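Local coordinates for HdaB,HdaA (Adhesin), HUS-associated diffuse adherence (Escherichia coli, PDB 5D55), which forms the minor tip subunit of the Hda (AAF/IV) chaperone-usher pilus of enteroaggregative E. coli and is fused here to a short segment of the pilus adhesin HdaA, at residues B[72-77]-B[120-125]; B[14-19]-B[105-110]; B[45-50]-B[89-94]. All coordinates share one frame; numbering follows the deposited sequence.

Interaction 1 of 3, residues B[72-77]-B[120-125]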
loop_
_atom_site.group_PDB
_atom_site.type_symbol
_atom_site.label_atom_id
_atom_site.label_comp_id
_atom_site.label_asym_id
_atom_site.label_seq_id
_atom_site.Cartn_x
_atom_site.Cartn_y
_atom_site.Cartn_z
ATOM N N HIS B 72 -27.158 8.620 21.817
ATOM C CA HIS B 72 -27.418 7.205 22.055
ATOM C C HIS B 72 -26.547 6.345 21.149
ATOM O O HIS B 72 -25.898 6.857 20.227
ATOM C CB HIS B 72 -28.885 6.890 21.793
ATOM C CG HIS B 72 -29.809 7.379 22.861
ATOM N ND1 HIS B 72 -30.380 6.536 23.789
ATOM C CD2 HIS B 72 -30.267 8.621 23.146
ATOM C CE1 HIS B 72 -31.155 7.236 24.597
ATOM N NE2 HIS B 72 -31.103 8.506 24.233
ATOM N N ASN B 73 -26.557 5.037 21.395
ATOM C CA ASN B 73 -25.653 4.112 20.723
ATOM C C ASN B 73 -26.324 3.252 19.657
ATOM O O ASN B 73 -27.489 2.855 19.793
ATOM C CB ASN B 73 -24.934 3.223 21.750
ATOM C CG ASN B 73 -24.208 4.030 22.820
ATOM O OD1 ASN B 73 -24.504 3.911 24.013
ATOM N ND2 ASN B 73 -23.279 4.866 22.402
ATOM N N LEU B 74 -25.576 2.977 18.591
ATOM C CA LEU B 74 -26.013 2.076 17.539
ATOM C C LEU B 74 -24.876 1.111 17.229
ATOM O O LEU B 74 -23.742 1.537 17.047
ATOM C CB LEU B 74 -26.383 2.859 16.275
ATOM C CG LEU B 74 -26.500 2.093 14.949
ATOM C CD1 LEU B 74 -27.698 1.141 14.938
ATOM C CD2 LEU B 74 -26.574 3.077 13.794
ATOM N N ARG B 75 -25.185 -0.180 17.165
ATOM C CA ARG B 75 -24.167 -1.191 16.892
ATOM C C ARG B 75 -24.243 -1.566 15.418
ATOM O O ARG B 75 -25.318 -1.933 14.923
ATOM C CB ARG B 75 -24.359 -2.441 17.771
ATOM C CG ARG B 75 -23.835 -2.342 19.211
ATOM C CD ARG B 75 -24.828 -1.619 20.144
ATOM N NE ARG B 75 -24.373 -1.581 21.540
ATOM C CZ ARG B 75 -24.950 -0.862 22.508
ATOM N NH1 ARG B 75 -26.013 -0.102 22.254
ATOM N NH2 ARG B 75 -24.458 -0.896 23.740
ATOM N N ILE B 76 -23.111 -1.449 14.723
ATOM C CA ILE B 76 -23.063 -1.708 13.277
ATOM C C ILE B 76 -21.976 -2.688 12.889
ATOM O O ILE B 76 -21.039 -2.889 13.646
ATOM C CB ILE B 76 -22.870 -0.411 12.461
ATOM C CG1 ILE B 76 -21.636 0.366 12.942
ATOM C CG2 ILE B 76 -24.148 0.403 12.484
ATOM C CD1 ILE B 76 -21.182 1.469 12.007
ATOM N N ARG B 77 -22.126 -3.305 11.715
ATOM C CA ARG B 77 -21.099 -4.184 11.135
ATOM C C ARG B 77 -21.057 -3.939 9.627
ATOM O O ARG B 77 -21.999 -3.374 9.076
ATOM C CB ARG B 77 -21.426 -5.664 11.402
ATOM C CG ARG B 77 -22.717 -6.162 10.747
ATOM C CD ARG B 77 -22.744 -7.686 10.687
ATOM N NE ARG B 77 -23.937 -8.207 10.018
ATOM C CZ ARG B 77 -25.049 -8.588 10.649
ATOM N NH1 ARG B 77 -25.135 -8.512 11.971
ATOM N NH2 ARG B 77 -26.076 -9.047 9.958
ATOM N N TYR B 120 -26.277 9.704 13.149
ATOM C CA TYR B 120 -25.190 8.769 13.378
ATOM C C TYR B 120 -24.209 8.827 12.212
ATOM O O TYR B 120 -24.607 8.656 11.063
ATOM C CB TYR B 120 -25.748 7.347 13.495
ATOM C CG TYR B 120 -26.624 7.121 14.705
ATOM C CD1 TYR B 120 -26.082 6.610 15.886
ATOM C CD2 TYR B 120 -27.991 7.423 14.681
ATOM C CE1 TYR B 120 -26.875 6.388 17.017
ATOM C CE2 TYR B 120 -28.795 7.210 15.820
ATOM C CZ TYR B 120 -28.219 6.689 16.983
ATOM O OH TYR B 120 -28.985 6.458 18.116
ATOM N N LEU B 121 -22.936 9.042 12.520
ATOM C CA LEU B 121 -21.890 9.160 11.503
ATOM C C LEU B 121 -21.098 7.855 11.319
ATOM O O LEU B 121 -20.493 7.338 12.271
ATOM C CB LEU B 121 -20.953 10.317 11.860
ATOM C CG LEU B 121 -19.818 10.608 10.881
ATOM C CD1 LEU B 121 -20.306 11.467 9.722
ATOM C CD2 LEU B 121 -18.637 11.263 11.598
ATOM N N PHE B 122 -21.131 7.310 10.104
ATOM C CA PHE B 122 -20.357 6.112 9.781
ATOM C C PHE B 122 -19.070 6.516 9.073
ATOM O O PHE B 122 -19.117 7.280 8.099
ATOM C CB PHE B 122 -21.115 5.167 8.844
ATOM C CG PHE B 122 -22.539 4.877 9.239
ATOM C CD1 PHE B 122 -22.915 4.719 10.571
ATOM C CD2 PHE B 122 -23.488 4.686 8.251
ATOM C CE1 PHE B 122 -24.235 4.419 10.904
ATOM C CE2 PHE B 122 -24.803 4.391 8.567
ATOM C CZ PHE B 122 -25.175 4.256 9.902
ATOM N N SER B 123 -17.936 5.999 9.552
ATOM C CA SER B 123 -16.633 6.184 8.911
ATOM C C SER B 123 -16.075 4.817 8.580
ATOM O O SER B 123 -16.017 3.942 9.456
ATOM C CB SER B 123 -15.653 6.907 9.831
ATOM O OG SER B 123 -14.333 6.878 9.305
ATOM N N VAL B 124 -15.672 4.633 7.326
ATOM C CA VAL B 124 -15.088 3.356 6.887
ATOM C C VAL B 124 -13.799 3.612 6.118
ATOM O O VAL B 124 -13.612 4.686 5.522
ATOM C CB VAL B 124 -16.069 2.507 6.011
ATOM C CG1 VAL B 124 -17.320 2.121 6.813
ATOM C CG2 VAL B 124 -16.461 3.274 4.775
ATOM N N SER B 125 -12.903 2.633 6.159
ATOM C CA SER B 125 -11.661 2.707 5.411
ATOM C C SER B 125 -11.500 1.401 4.652
ATOM O O SER B 125 -12.136 0.394 4.989
ATOM C CB SER B 125 -10.467 2.961 6.332
ATOM O OG SER B 125 -10.563 4.239 6.914
#
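The hydroxyl of Tyr120, hydrogen-bonded to the carbonyl O of His116, also lies 3.7 Å from CB of His72, while the ring of that histidine stacks with the ring of His116. From the same tyrosine ring, CE1 comes 3.4 Å from O of His72, at an oblique angle to the ring. All else between 72-77 and 120-125 is apolar. Leu74 touches both rings and uses two atoms: CB touches Tyr120 CE1 at 3.6 Å, and CD2 sits over one face of the tyrosine ring. With CG anti to the backbone N (chi1 164°), the same CD2 also reaches the edge of the neighbouring ring, in plane, 4.0 Å from Phe122 CE1. Ile76 closes the row, its CD1 4.0 Å from Phe122 CD1. Leu32 packs on Leu74, Ile76 and Phe122, and Ile107 on Ile76 and Phe122. Strand 73-77 and strand 120-125 run 9.2 Å apart at closest approach and 31° from parallel. Outside this contact, 120-125 pairs antiparallel with a strand from the fused HdaA segment of the second subunit. Side chains meeting between two facing sheets are typical of a beta sandwich, here consistent with the immunoglobulin-like fold of chaperone-usher pilus subunits.

Interaction 2 of 3, residues B[14-19]-B[105-110]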
loop_
_atom_site.group_PDB
_atom_site.type_symbol
_atom_site.label_atom_id
_atom_site.label_comp_id
_atom_site.label_asym_id
_atom_site.label_seq_id
_atom_site.Cartn_x
_atom_site.Cartn_y
_atom_site.Cartn_z
ATOM N N ILE B 14 -12.804 4.605 -2.237
ATOM C CA ILE B 14 -13.920 4.119 -1.442
ATOM C C ILE B 14 -15.052 5.155 -1.463
ATOM O O ILE B 14 -14.796 6.359 -1.423
ATOM C CB ILE B 14 -13.455 3.758 0.003
ATOM C CG1 ILE B 14 -14.499 2.894 0.725
ATOM C CG2 ILE B 14 -13.074 5.020 0.800
ATOM C CD1 ILE B 14 -13.967 2.200 1.982
ATOM N N THR B 15 -16.292 4.684 -1.558
ATOM C CA THR B 15 -17.455 5.565 -1.504
ATOM C C THR B 15 -18.435 4.987 -0.497
ATOM O O THR B 15 -18.447 3.768 -0.274
ATOM C CB THR B 15 -18.160 5.698 -2.884
ATOM O OG1 THR B 15 -18.613 4.411 -3.312
ATOM C CG2 THR B 15 -17.216 6.262 -3.950
ATOM N N LEU B 16 -19.233 5.849 0.131
ATOM C CA LEU B 16 -20.259 5.390 1.067
ATOM C C LEU B 16 -21.498 6.276 0.935
ATOM O O LEU B 16 -21.418 7.497 1.030
ATOM C CB LEU B 16 -19.740 5.371 2.508
ATOM C CG LEU B 16 -20.668 4.757 3.578
ATOM C CD1 LEU B 16 -20.935 3.284 3.293
ATOM C CD2 LEU B 16 -20.065 4.923 4.984
ATOM N N MET B 17 -22.639 5.646 0.702
ATOM C CA MET B 17 -23.855 6.368 0.356
ATOM C C MET B 17 -24.910 6.016 1.380
ATOM O O MET B 17 -25.255 4.844 1.522
ATOM C CB MET B 17 -24.302 5.911 -1.030
ATOM C CG MET B 17 -25.280 6.795 -1.719
ATOM S SD MET B 17 -25.511 6.294 -3.436
ATOM C CE MET B 17 -26.324 4.698 -3.269
ATOM N N ASN B 18 -25.430 7.019 2.087
ATOM C CA ASN B 18 -26.486 6.788 3.076
ATOM C C ASN B 18 -27.703 6.077 2.488
ATOM O O ASN B 18 -28.071 6.301 1.322
ATOM C CB ASN B 18 -26.931 8.117 3.707
ATOM C CG ASN B 18 -28.008 7.921 4.765
ATOM O OD1 ASN B 18 -27.905 7.034 5.624
ATOM N ND2 ASN B 18 -29.065 8.719 4.684
ATOM N N HIS B 19 -28.334 5.219 3.290
ATOM C CA HIS B 19 -29.620 4.649 2.923
ATOM C C HIS B 19 -30.687 5.185 3.894
ATOM O O HIS B 19 -30.637 4.909 5.092
ATOM C CB HIS B 19 -29.568 3.110 2.923
ATOM C CG HIS B 19 -30.840 2.458 2.470
ATOM N ND1 HIS B 19 -31.235 2.426 1.148
ATOM C CD2 HIS B 19 -31.822 1.841 3.168
ATOM C CE1 HIS B 19 -32.393 1.799 1.047
ATOM N NE2 HIS B 19 -32.773 1.434 2.259
ATOM N N PHE B 105 -20.169 -3.193 -0.547
ATOM C CA PHE B 105 -20.378 -3.615 0.829
ATOM C C PHE B 105 -21.481 -2.742 1.445
ATOM O O PHE B 105 -21.917 -1.755 0.819
ATOM C CB PHE B 105 -19.065 -3.526 1.635
ATOM C CG PHE B 105 -18.515 -2.123 1.768
ATOM C CD1 PHE B 105 -18.860 -1.320 2.860
ATOM C CD2 PHE B 105 -17.674 -1.599 0.790
ATOM C CE1 PHE B 105 -18.360 -0.029 2.977
ATOM C CE2 PHE B 105 -17.166 -0.313 0.898
ATOM C CZ PHE B 105 -17.509 0.478 1.984
ATOM N N TYR B 106 -21.936 -3.099 2.649
ATOM C CA TYR B 106 -22.950 -2.315 3.360
ATOM C C TYR B 106 -22.566 -2.051 4.810
ATOM O O TYR B 106 -21.771 -2.792 5.401
ATOM C CB TYR B 106 -24.329 -2.996 3.308
ATOM C CG TYR B 106 -24.769 -3.381 1.910
ATOM C CD1 TYR B 106 -25.500 -2.498 1.124
ATOM C CD2 TYR B 106 -24.436 -4.626 1.375
ATOM C CE1 TYR B 106 -25.890 -2.845 -0.173
ATOM C CE2 TYR B 106 -24.819 -4.986 0.103
ATOM C CZ TYR B 106 -25.548 -4.090 -0.673
ATOM O OH TYR B 106 -25.936 -4.444 -1.947
ATOM N N ILE B 107 -23.113 -0.974 5.371
ATOM C CA ILE B 107 -23.136 -0.811 6.811
ATOM C C ILE B 107 -24.488 -1.374 7.209
ATOM O O ILE B 107 -25.526 -0.975 6.660
ATOM C CB ILE B 107 -23.039 0.678 7.260
ATOM C CG1 ILE B 107 -21.772 1.370 6.726
ATOM C CG2 ILE B 107 -23.180 0.796 8.794
ATOM C CD1 ILE B 107 -20.464 0.866 7.355
ATOM N N GLU B 108 -24.476 -2.350 8.111
ATOM C CA GLU B 108 -25.713 -3.010 8.531
ATOM C C GLU B 108 -25.882 -2.941 10.034
ATOM O O GLU B 108 -24.898 -2.878 10.770
ATOM C CB GLU B 108 -25.735 -4.468 8.080
ATOM C CG GLU B 108 -25.709 -4.641 6.557
ATOM C CD GLU B 108 -25.842 -6.089 6.116
ATOM O OE1 GLU B 108 -25.774 -6.998 6.978
ATOM O OE2 GLU B 108 -26.022 -6.316 4.902
ATOM N N VAL B 109 -27.134 -2.991 10.481
ATOM C CA VAL B 109 -27.442 -3.061 11.895
ATOM C C VAL B 109 -26.920 -4.399 12.428
ATOM O O VAL B 109 -27.212 -5.459 11.872
ATOM C CB VAL B 109 -28.966 -2.950 12.132
ATOM C CG1 VAL B 109 -29.279 -3.083 13.600
ATOM C CG2 VAL B 109 -29.482 -1.607 11.591
ATOM N N ASP B 110 -26.147 -4.337 13.501
ATOM C CA ASP B 110 -25.528 -5.541 14.069
ATOM C C ASP B 110 -26.324 -5.981 15.302
ATOM O O ASP B 110 -26.125 -5.459 16.399
ATOM C CB ASP B 110 -24.060 -5.255 14.395
ATOM C CG ASP B 110 -23.281 -6.504 14.820
ATOM O OD1 ASP B 110 -23.790 -7.633 14.660
ATOM O OD2 ASP B 110 -22.151 -6.347 15.322
#
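Ile14 and Leu16 reach Phe105 and Ile107 across the inner surface of one sheet in the HdaB beta sandwich. Strand 13-18 is the outermost strand of this sheet within the chain, and strand 31-38 lies between it and strand 102-109, so the contact joins next-but-one neighbours. The short segments run in the same general direction, their axes 8.6 Å apart at closest approach and turned by 43°, as expected in a twisted sheet.

The backbone bonds that hold the two strands go through the strand between them: Thr15 pairs with Arg36 and Met17 with Thr34 on one side of it, Phe105 with Gly35 on the other. Small residues at Ala33 and Gly35 are consistent with larger side chains meeting over that strand. On the opposite surface of the sheet, Tyr106 makes a cation-pi contact with Lys31.

Direct contact between the segments is by dispersion. Phe105 holds CG between its backbone N and carbonyl carbon (chi1 63°), and the far end of its ring reaches Ile14, whose CD1 lies 3.9 Å from CZ, oblique to the ring. The two side chains cross at about a right angle, and CG1 of Ile14 follows at 4.1 Å from the same CZ. Trp83 packs on Phe105, and Val124 and Phe122 of the facing sheet meet Ile14 and Leu16. Ile14 and Leu16 also touch Ile147 of the second subunit, in the fused HdaA part. Leu16 serves two partners with one methyl: CD1 lies 4.2 Å from Phe105 CE1 and 4.0 Å from Ile107 CG1.

Interaction 3 of 3, residues B[45-50]-B[89-94]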
loop_
_atom_site.group_PDB
_atom_site.type_symbol
_atom_site.label_atom_id
_atom_site.label_comp_id
_atom_site.label_asym_id
_atom_site.label_seq_id
_atom_site.Cartn_x
_atom_site.Cartn_y
_atom_site.Cartn_z
ATOM N N GLY B 45 -7.781 -9.351 -3.551
ATOM C CA GLY B 45 -9.085 -9.033 -2.994
ATOM C C GLY B 45 -9.094 -7.710 -2.262
ATOM O O GLY B 45 -8.139 -6.937 -2.349
ATOM N N PHE B 46 -10.177 -7.466 -1.534
ATOM C CA PHE B 46 -10.394 -6.190 -0.866
ATOM C C PHE B 46 -10.482 -6.424 0.632
ATOM O O PHE B 46 -10.851 -7.521 1.070
ATOM C CB PHE B 46 -11.711 -5.546 -1.327
ATOM C CG PHE B 46 -11.756 -5.174 -2.799
ATOM C CD1 PHE B 46 -11.467 -3.881 -3.210
ATOM C CD2 PHE B 46 -12.119 -6.110 -3.765
ATOM C CE1 PHE B 46 -11.543 -3.516 -4.571
ATOM C CE2 PHE B 46 -12.191 -5.761 -5.119
ATOM C CZ PHE B 46 -11.897 -4.462 -5.523
ATOM N N ARG B 47 -10.155 -5.380 1.394
ATOM C CA ARG B 47 -10.318 -5.337 2.839
ATOM C C ARG B 47 -10.971 -4.003 3.224
ATOM O O ARG B 47 -10.523 -2.940 2.782
ATOM C CB ARG B 47 -8.943 -5.447 3.496
ATOM C CG ARG B 47 -8.951 -5.614 5.000
ATOM C CD ARG B 47 -7.523 -5.626 5.529
ATOM N NE ARG B 47 -7.471 -5.813 6.976
ATOM C CZ ARG B 47 -6.347 -5.970 7.675
ATOM N NH1 ARG B 47 -5.168 -5.962 7.064
ATOM N NH2 ARG B 47 -6.403 -6.140 8.990
ATOM N N VAL B 48 -12.029 -4.061 4.034
ATOM C CA VAL B 48 -12.764 -2.861 4.479
ATOM C C VAL B 48 -12.993 -2.962 5.989
ATOM O O VAL B 48 -13.157 -4.064 6.518
ATOM C CB VAL B 48 -14.135 -2.753 3.756
ATOM C CG1 VAL B 48 -14.987 -1.628 4.323
ATOM C CG2 VAL B 48 -13.934 -2.543 2.254
ATOM N N TRP B 49 -12.999 -1.821 6.678
ATOM C CA TRP B 49 -13.287 -1.790 8.110
ATOM C C TRP B 49 -13.970 -0.499 8.539
ATOM O O TRP B 49 -13.844 0.529 7.878
ATOM C CB TRP B 49 -12.021 -2.011 8.952
ATOM C CG TRP B 49 -10.930 -0.992 8.723
ATOM C CD1 TRP B 49 -10.692 0.141 9.461
ATOM C CD2 TRP B 49 -9.918 -1.024 7.698
ATOM N NE1 TRP B 49 -9.607 0.813 8.956
ATOM C CE2 TRP B 49 -9.109 0.124 7.877
ATOM C CE3 TRP B 49 -9.622 -1.910 6.649
ATOM C CZ2 TRP B 49 -8.018 0.412 7.049
ATOM C CZ3 TRP B 49 -8.545 -1.627 5.817
ATOM C CH2 TRP B 49 -7.752 -0.471 6.022
ATOM N N ILE B 50 -14.683 -0.581 9.654
ATOM C CA ILE B 50 -15.317 0.576 10.282
ATOM C C ILE B 50 -14.351 1.268 11.245
ATOM O O ILE B 50 -13.678 0.613 12.048
ATOM C CB ILE B 50 -16.592 0.158 11.047
ATOM C CG1 ILE B 50 -17.592 -0.502 10.094
ATOM C CG2 ILE B 50 -17.209 1.383 11.775
ATOM C CD1 ILE B 50 -18.776 -1.239 10.786
ATOM N N LYS B 89 -8.942 -13.124 16.792
ATOM C CA LYS B 89 -8.640 -11.709 17.021
ATOM C C LYS B 89 -7.223 -11.359 16.561
ATOM O O LYS B 89 -6.301 -12.178 16.673
ATOM C CB LYS B 89 -8.818 -11.358 18.505
ATOM N N GLY B 90 -7.061 -10.145 16.043
ATOM C CA GLY B 90 -5.765 -9.686 15.555
ATOM C C GLY B 90 -5.806 -9.101 14.155
ATOM O O GLY B 90 -4.946 -8.294 13.800
ATOM N N ILE B 91 -6.786 -9.511 13.362
ATOM C CA ILE B 91 -6.904 -9.129 11.961
ATOM C C ILE B 91 -8.235 -8.428 11.686
ATOM O O ILE B 91 -9.234 -9.049 11.473
ATOM C CB ILE B 91 -6.721 -10.346 11.071
ATOM C CG1 ILE B 91 -5.467 -11.080 11.478
ATOM C CG2 ILE B 91 -6.567 -9.967 9.650
ATOM C CD1 ILE B 91 -5.446 -12.456 10.998
ATOM N N GLN B 92 -8.208 -7.113 11.743
ATOM C CA GLN B 92 -9.388 -6.295 11.712
ATOM C C GLN B 92 -10.023 -6.146 10.326
ATOM O O GLN B 92 -9.388 -6.295 9.333
ATOM C CB GLN B 92 -9.077 -4.931 12.293
ATOM C CG GLN B 92 -8.809 -4.937 13.765
ATOM C CD GLN B 92 -10.042 -4.659 14.579
ATOM O OE1 GLN B 92 -10.180 -3.606 15.169
ATOM N NE2 GLN B 92 -10.939 -5.615 14.624
ATOM N N GLY B 93 -11.305 -5.854 10.328
ATOM C CA GLY B 93 -12.081 -5.702 9.120
ATOM C C GLY B 93 -12.666 -6.937 8.459
ATOM O O GLY B 93 -12.624 -8.002 8.975
ATOM N N VAL B 94 -13.248 -6.737 7.301
ATOM C CA VAL B 94 -13.783 -7.841 6.505
ATOM C C VAL B 94 -12.973 -7.930 5.217
ATOM O O VAL B 94 -12.380 -6.928 4.775
ATOM C CB VAL B 94 -15.296 -7.657 6.170
ATOM C CG1 VAL B 94 -16.156 -7.774 7.435
ATOM C CG2 VAL B 94 -15.546 -6.323 5.471
#
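Arg47 runs alongside the end of loop 89-93 and can be followed atom by atom. At its root, CA makes a CA-H...O contact with the carbonyl O of Val94 at 3.2 Å. CB and then CG pass the same oxygen, CG at 3.7 Å. CG stands anti to the backbone N (chi1 -172°), and from there the chain is fully extended, which carries the guanidinium out to the preceding residues of the loop. There NE and NH2 both donate to the carbonyl O of Gln92, at 3.1 and 3.0 Å respectively. The grip is side-on, and the oxygen lies only 5° out of the guanidinium plane. Beyond it, NH2 passes CG2 of Ile91, while NH1 has a long, weak ion pair with Glu127.

Beside this side chain, Val48 and Val94 form an antiparallel hydrogen-bonded pair. Val48 N donates to Val94 O at 3.0 Å, and Val94 N returns the bond to Val48 O at 2.8 Å, adding the short strand 94-95 to the margin of the sheet that holds 45-50 and 118-132. Both valines face inward onto Ile78 and Trp83. Between the two sets of bonds lies Gly93, whose CA is packed 3.7 Å from CB of Trp49.

The loop is therefore held to strand 45-50 through its main chain, independently of the Gln92 side chain. Two donors from a cationic group converge on a neutral carbonyl, which should polarise that C=O and fix the rotation of the guanidinium.

The three contacts hold one beta sandwich together at different levels. Interaction 1 spans the interior from sheet to sheet, interaction 2 covers the inner surface of a single sheet, and interaction 3 lies at the margin of the other sheet. Strands 73-79 and 102-109 are neighbours, so interactions 1 and 2 share a sheet and meet directly, with Val124 CG1 3.4 Å from Ile107 CD1. Interaction 3 joins interaction 1 through strands 45-50 and 118-132, where Ser125 N probably donates to Trp49 O. The chemistry changes accordingly: the two buried contacts rest on aliphatic and aromatic side chains, whereas the partly exposed one uses backbone and arginine hydrogen bonds.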